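Local coordinates for ThiJ/pfpI family protein (Bacillus anthracis, PDB 3EFE) that is of unknown specific function but belongs to the DJ-1/PfpI family, which includes proteases and chaperones and is related to class I glutamine amidotransferases, at residues G22-E27 against L77-G82; G105-A110 against L177-V182. All blocks are in the same frame, centred on the assembly; numbering follows the deposited sequence.

Contact 1 (G22-E27 against L77-G82); sequences GYLIAE and LLILPG
Leu24 and Ile25 of helix 18-30 pack on Ile79 of strand 77-80. This is helix-on-sheet packing in the alpha/beta sandwich of the DJ-1/PfpI family. The strand lies within the parallel part of the sheet, between strands 8-11 and 107-111. The contact is wholly apolar, and all three side chains are buried. Leu24 and Ile79 meet tip to tip. Both side chains set out toward the other segment. Leu24 holds CG anti to its backbone N (chi1 -174°), which carries the CD2 branch out to Ile79, where it lies 4.0 Å from CG1.

Ile79 answers with its longer arm. CG1 stands anti to the carbonyl carbon (chi1 -53°), and the arm runs on extended to CD1. This brings the terminal methyl against both helix residues, with Leu24 CD2 at 4.0 Å from Ile79 CD1. Ile25 comes at a slant and uses its short branch, CG2. On another side of the same helix, Tyr23 meets Trp19 of the second subunit, ring to ring. Gly82, just past the strand, is held by a hydrogen bond from its N to Glu20 OE1. The tightest touch across the contact is 3.6 Å, from Ile25 CG2 to Ile79 CD1.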
loop_
_atom_site.group_PDB
_atom_site.type_symbol
_atom_site.label_atom_id
_atom_site.label_comp_id
_atom_site.label_asym_id
_atom_site.label_seq_id
_atom_site.Cartn_x
_atom_site.Cartn_y
_atom_site.Cartn_z
ATOM N N GLY D 22 -2.190 1.493 -2.761
ATOM C CA GLY D 22 -1.269 2.441 -2.143
ATOM C C GLY D 22 -0.312 3.210 -3.051
ATOM O O GLY D 22 -0.156 4.397 -2.909
ATOM N N TYR D 23 0.374 2.481 -3.920
ATOM C CA TYR D 23 1.171 3.013 -5.014
ATOM C C TYR D 23 0.373 3.952 -5.913
ATOM O O TYR D 23 0.797 5.096 -6.207
ATOM C CB TYR D 23 1.671 1.860 -5.875
ATOM C CG TYR D 23 2.765 0.911 -5.294
ATOM C CD1 TYR D 23 4.007 1.391 -4.945
ATOM C CD2 TYR D 23 2.538 -0.467 -5.173
ATOM C CE1 TYR D 23 4.976 0.572 -4.495
ATOM C CE2 TYR D 23 3.518 -1.328 -4.668
ATOM C CZ TYR D 23 4.736 -0.791 -4.347
ATOM O OH TYR D 23 5.749 -1.575 -3.868
ATOM N N LEU D 24 -0.771 3.476 -6.381
ATOM C CA LEU D 24 -1.527 4.259 -7.342
ATOM C C LEU D 24 -1.985 5.584 -6.766
ATOM O O LEU D 24 -1.734 6.630 -7.324
ATOM C CB LEU D 24 -2.726 3.444 -7.876
ATOM C CG LEU D 24 -3.561 4.056 -9.001
ATOM C CD1 LEU D 24 -2.641 4.632 -10.214
ATOM C CD2 LEU D 24 -4.585 3.053 -9.479
ATOM N N ILE D 25 -2.658 5.538 -5.631
ATOM C CA ILE D 25 -3.226 6.745 -5.063
ATOM C C ILE D 25 -2.187 7.820 -4.586
ATOM O O ILE D 25 -2.424 9.030 -4.665
ATOM C CB ILE D 25 -4.333 6.419 -3.991
ATOM C CG1 ILE D 25 -3.756 5.750 -2.746
ATOM C CG2 ILE D 25 -5.465 5.730 -4.655
ATOM C CD1 ILE D 25 -4.595 5.987 -1.479
ATOM N N ALA D 26 -1.037 7.339 -4.104
ATOM C CA ALA D 26 0.044 8.182 -3.645
ATOM C C ALA D 26 0.672 8.915 -4.806
ATOM O O ALA D 26 1.059 10.081 -4.736
ATOM C CB ALA D 26 1.061 7.297 -2.891
ATOM N N GLU D 27 0.818 8.261 -5.923
ATOM C CA GLU D 27 1.470 8.909 -7.076
ATOM C C GLU D 27 0.547 9.954 -7.742
ATOM O O GLU D 27 0.990 11.006 -8.204
ATOM C CB GLU D 27 1.874 7.846 -8.102
ATOM C CG GLU D 27 3.001 6.950 -7.676
ATOM C CD GLU D 27 4.265 7.690 -7.255
ATOM O OE1 GLU D 27 4.356 8.922 -7.440
ATOM O OE2 GLU D 27 5.186 7.027 -6.747
ATOM N N LEU D 77 -11.449 8.956 -13.270
ATOM C CA LEU D 77 -10.849 7.669 -12.829
ATOM C C LEU D 77 -11.587 7.162 -11.610
ATOM O O LEU D 77 -11.738 7.904 -10.617
ATOM C CB LEU D 77 -9.311 7.760 -12.546
ATOM C CG LEU D 77 -8.594 6.506 -11.891
ATOM C CD1 LEU D 77 -8.424 5.272 -12.853
ATOM C CD2 LEU D 77 -7.211 6.960 -11.282
ATOM N N LEU D 78 -12.025 5.903 -11.691
ATOM C CA LEU D 78 -12.599 5.173 -10.527
ATOM C C LEU D 78 -11.793 3.931 -10.162
ATOM O O LEU D 78 -11.764 2.997 -10.912
ATOM C CB LEU D 78 -14.033 4.739 -10.790
ATOM C CG LEU D 78 -14.782 4.012 -9.660
ATOM C CD1 LEU D 78 -14.944 4.843 -8.389
ATOM C CD2 LEU D 78 -16.147 3.492 -10.197
ATOM N N ILE D 79 -11.122 3.978 -8.990
ATOM C CA ILE D 79 -10.363 2.850 -8.419
ATOM C C ILE D 79 -11.262 1.908 -7.518
ATOM O O ILE D 79 -11.895 2.333 -6.509
ATOM C CB ILE D 79 -9.111 3.327 -7.591
ATOM C CG1 ILE D 79 -8.257 4.254 -8.430
ATOM C CG2 ILE D 79 -8.269 2.120 -7.056
ATOM C CD1 ILE D 79 -7.393 5.271 -7.632
ATOM N N LEU D 80 -11.290 0.632 -7.882
ATOM C CA LEU D 80 -11.943 -0.355 -7.025
ATOM C C LEU D 80 -10.928 -1.350 -6.458
ATOM O O LEU D 80 -10.458 -2.234 -7.154
ATOM C CB LEU D 80 -13.062 -1.071 -7.746
ATOM C CG LEU D 80 -13.871 -0.212 -8.728
ATOM C CD1 LEU D 80 -14.543 -1.193 -9.725
ATOM C CD2 LEU D 80 -14.817 0.745 -7.984
ATOM N N PRO D 81 -10.629 -1.228 -5.159
ATOM C CA PRO D 81 -9.779 -2.161 -4.457
ATOM C C PRO D 81 -10.483 -3.489 -4.126
ATOM O O PRO D 81 -11.718 -3.556 -4.128
ATOM C CB PRO D 81 -9.444 -1.438 -3.157
ATOM C CG PRO D 81 -10.437 -0.458 -3.006
ATOM C CD PRO D 81 -11.138 -0.188 -4.288
ATOM N N GLY D 82 -9.675 -4.530 -3.902
ATOM C CA GLY D 82 -10.108 -5.726 -3.254
ATOM C C GLY D 82 -10.568 -5.532 -1.832
ATOM O O GLY D 82 -10.343 -4.470 -1.193
#

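Contact 2 (G105-A110 against L177-V182); sequences GTIVAA and LKKIDV
Ile107, the first residue of strand 107-111, packs against Lys179, in the last turn of helix 169-179, and Ile180, which follows it. The contact is made by side chains, with no hydrogen bond between the two segments.

The larger share is aliphatic packing on the methylenes of a lysine. Lys179 and Ile107 cross at an angle. Ile107 CG2 lies 3.9 Å from Lys179 CG. The other arm of the isoleucine ends in CD1, which meets the lysine twice, at 4.1 Å from both CG and CE of Lys179. The lysine chain leaves with CG anti to the backbone N (chi1 -178°) and then bends at chi2 and chi3. The bends bring CG and CE both up to the CD1 methyl as the chain crosses over the isoleucine, so its carbon chain covers part of Ile107 at the outer margin of the contact. Lys179 is exposed, while Ile107 is buried.

The second apolar touch is looser. Ile180 reaches across with its short branch, and its CG2 is 4.3 Å from Ile107 CG1.

Backbone bonds shape the helix end itself. Asp181 has positive phi and closes a Schellman motif. Its N bonds to Lys178 O at 3.2 Å and weakly to Leu177 O. Gly105 likewise has positive phi and ends helix 92-104 in a Schellman motif, just before the strand begins.

Around the contact, Ile107 also packs on Leu77 of the neighbouring strand 77-80 and pairs through its backbone with Asp76 and Leu78. Ile180 touches Leu28 of helix 18-30. Leu177 lies between that helix and helix 185-197, where it meets Leu188 and Trp191. This is helix-on-sheet packing in the alpha/beta sandwich of the family. It joins the start of a central strand to the end of a helix flanked by two others.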
loop_
_atom_site.group_PDB
_atom_site.type_symbol
_atom_site.label_atom_id
_atom_site.label_comp_id
_atom_site.label_asym_id
_atom_site.label_seq_id
_atom_site.Cartn_x
_atom_site.Cartn_y
_atom_site.Cartn_z
ATOM N N GLY D 105 -17.558 6.578 -20.512
ATOM C CA GLY D 105 -16.109 6.483 -20.796
ATOM C C GLY D 105 -15.228 6.752 -19.590
ATOM O O GLY D 105 -14.060 7.070 -19.723
ATOM N N THR D 106 -15.778 6.578 -18.394
ATOM C CA THR D 106 -14.945 6.745 -17.208
ATOM C C THR D 106 -13.998 5.546 -17.112
ATOM O O THR D 106 -14.416 4.416 -17.377
ATOM C CB THR D 106 -15.748 6.963 -15.940
ATOM O OG1 THR D 106 -15.616 5.850 -15.125
ATOM C CG2 THR D 106 -17.175 7.217 -16.195
ATOM N N ILE D 107 -12.699 5.810 -16.871
ATOM C CA ILE D 107 -11.674 4.751 -16.720
ATOM C C ILE D 107 -11.979 4.048 -15.380
ATOM O O ILE D 107 -12.020 4.696 -14.335
ATOM C CB ILE D 107 -10.226 5.316 -16.655
ATOM C CG1 ILE D 107 -9.946 6.309 -17.801
ATOM C CG2 ILE D 107 -9.148 4.196 -16.533
ATOM C CD1 ILE D 107 -10.212 5.812 -19.159
ATOM N N VAL D 108 -12.264 2.752 -15.425
ATOM C CA VAL D 108 -12.457 1.989 -14.181
ATOM C C VAL D 108 -11.331 0.987 -13.985
ATOM O O VAL D 108 -10.963 0.252 -14.888
ATOM C CB VAL D 108 -13.936 1.409 -13.925
ATOM C CG1 VAL D 108 -14.859 1.724 -15.049
ATOM C CG2 VAL D 108 -13.915 -0.063 -13.444
ATOM N N ALA D 109 -10.744 1.050 -12.800
ATOM C CA ALA D 109 -9.559 0.281 -12.437
ATOM C C ALA D 109 -9.984 -0.575 -11.252
ATOM O O ALA D 109 -10.269 0.011 -10.186
ATOM C CB ALA D 109 -8.420 1.222 -12.031
ATOM N N ALA D 110 -10.063 -1.913 -11.472
ATOM C CA ALA D 110 -10.513 -2.944 -10.486
ATOM C C ALA D 110 -9.387 -3.894 -10.174
ATOM O O ALA D 110 -8.720 -4.379 -11.055
ATOM C CB ALA D 110 -11.664 -3.768 -11.041
ATOM N N LEU D 177 -1.736 4.335 -14.590
ATOM C CA LEU D 177 -0.941 5.560 -14.752
ATOM C C LEU D 177 -0.735 5.866 -16.232
ATOM O O LEU D 177 -0.848 7.007 -16.650
ATOM C CB LEU D 177 0.400 5.425 -14.021
ATOM C CG LEU D 177 0.661 6.096 -12.643
ATOM C CD1 LEU D 177 -0.495 6.856 -11.975
ATOM C CD2 LEU D 177 1.355 5.179 -11.682
ATOM N N LYS D 178 -0.433 4.810 -16.987
ATOM C CA LYS D 178 -0.274 4.817 -18.405
ATOM C C LYS D 178 -1.582 5.111 -19.117
ATOM O O LYS D 178 -1.603 5.921 -19.968
ATOM C CB LYS D 178 0.227 3.465 -18.834
ATOM C CG LYS D 178 0.655 3.332 -20.275
ATOM C CD LYS D 178 1.384 1.980 -20.307
ATOM C CE LYS D 178 1.915 1.601 -21.659
ATOM N NZ LYS D 178 0.762 1.208 -22.600
ATOM N N LYS D 179 -2.676 4.468 -18.752
ATOM C CA LYS D 179 -3.959 4.752 -19.408
ATOM C C LYS D 179 -4.279 6.231 -19.321
ATOM O O LYS D 179 -4.632 6.793 -20.300
ATOM C CB LYS D 179 -5.119 3.894 -18.797
ATOM C CG LYS D 179 -6.537 4.043 -19.428
ATOM C CD LYS D 179 -6.625 3.510 -20.887
ATOM C CE LYS D 179 -7.520 4.442 -21.882
ATOM N NZ LYS D 179 -7.582 4.026 -23.424
ATOM N N ILE D 180 -4.178 6.856 -18.140
ATOM C CA ILE D 180 -4.541 8.280 -17.973
ATOM C C ILE D 180 -3.481 9.322 -18.393
ATOM O O ILE D 180 -3.719 10.555 -18.317
ATOM C CB ILE D 180 -5.066 8.567 -16.538
ATOM C CG1 ILE D 180 -3.951 8.536 -15.470
ATOM C CG2 ILE D 180 -6.204 7.542 -16.151
ATOM C CD1 ILE D 180 -4.385 9.165 -14.202
ATOM N N ASP D 181 -2.318 8.823 -18.813
ATOM C CA ASP D 181 -1.278 9.607 -19.498
ATOM C C ASP D 181 -0.755 10.820 -18.703
ATOM O O ASP D 181 -0.724 11.981 -19.173
ATOM C CB ASP D 181 -1.761 10.027 -20.877
ATOM C CG ASP D 181 -0.602 10.360 -21.815
ATOM O OD1 ASP D 181 0.384 9.589 -21.778
ATOM O OD2 ASP D 181 -0.682 11.365 -22.567
ATOM N N VAL D 182 -0.312 10.502 -17.494
ATOM C CA VAL D 182 -0.030 11.436 -16.443
ATOM C C VAL D 182 1.511 11.526 -16.196
ATOM O O VAL D 182 2.030 12.529 -15.792
ATOM C CB VAL D 182 -0.918 10.993 -15.305
ATOM C CG1 VAL D 182 -0.238 9.954 -14.386
ATOM C CG2 VAL D 182 -1.587 12.143 -14.662
#

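Overall arrangement
From the N terminus, the chain runs through strand 8-11 into helix 18-30. It then passes through strand 43-47 and several short strands before strand 77-80 returns to the helix and closes contact 1, with 49 residues between the two segments. Helix 92-104 follows, and strand 107-111 opens contact 2. That contact closes 66 residues later at the end of helix 169-179. The two are in series, neither nested nor crossed, and their centres are about 10 Å apart. They are joined on the sheet side by the pairing of strands 77-80 and 107-111, and on the helix side by Leu24 against Leu177. Together they tie helices 18-30 and 169-179 to adjacent strands of one sheet.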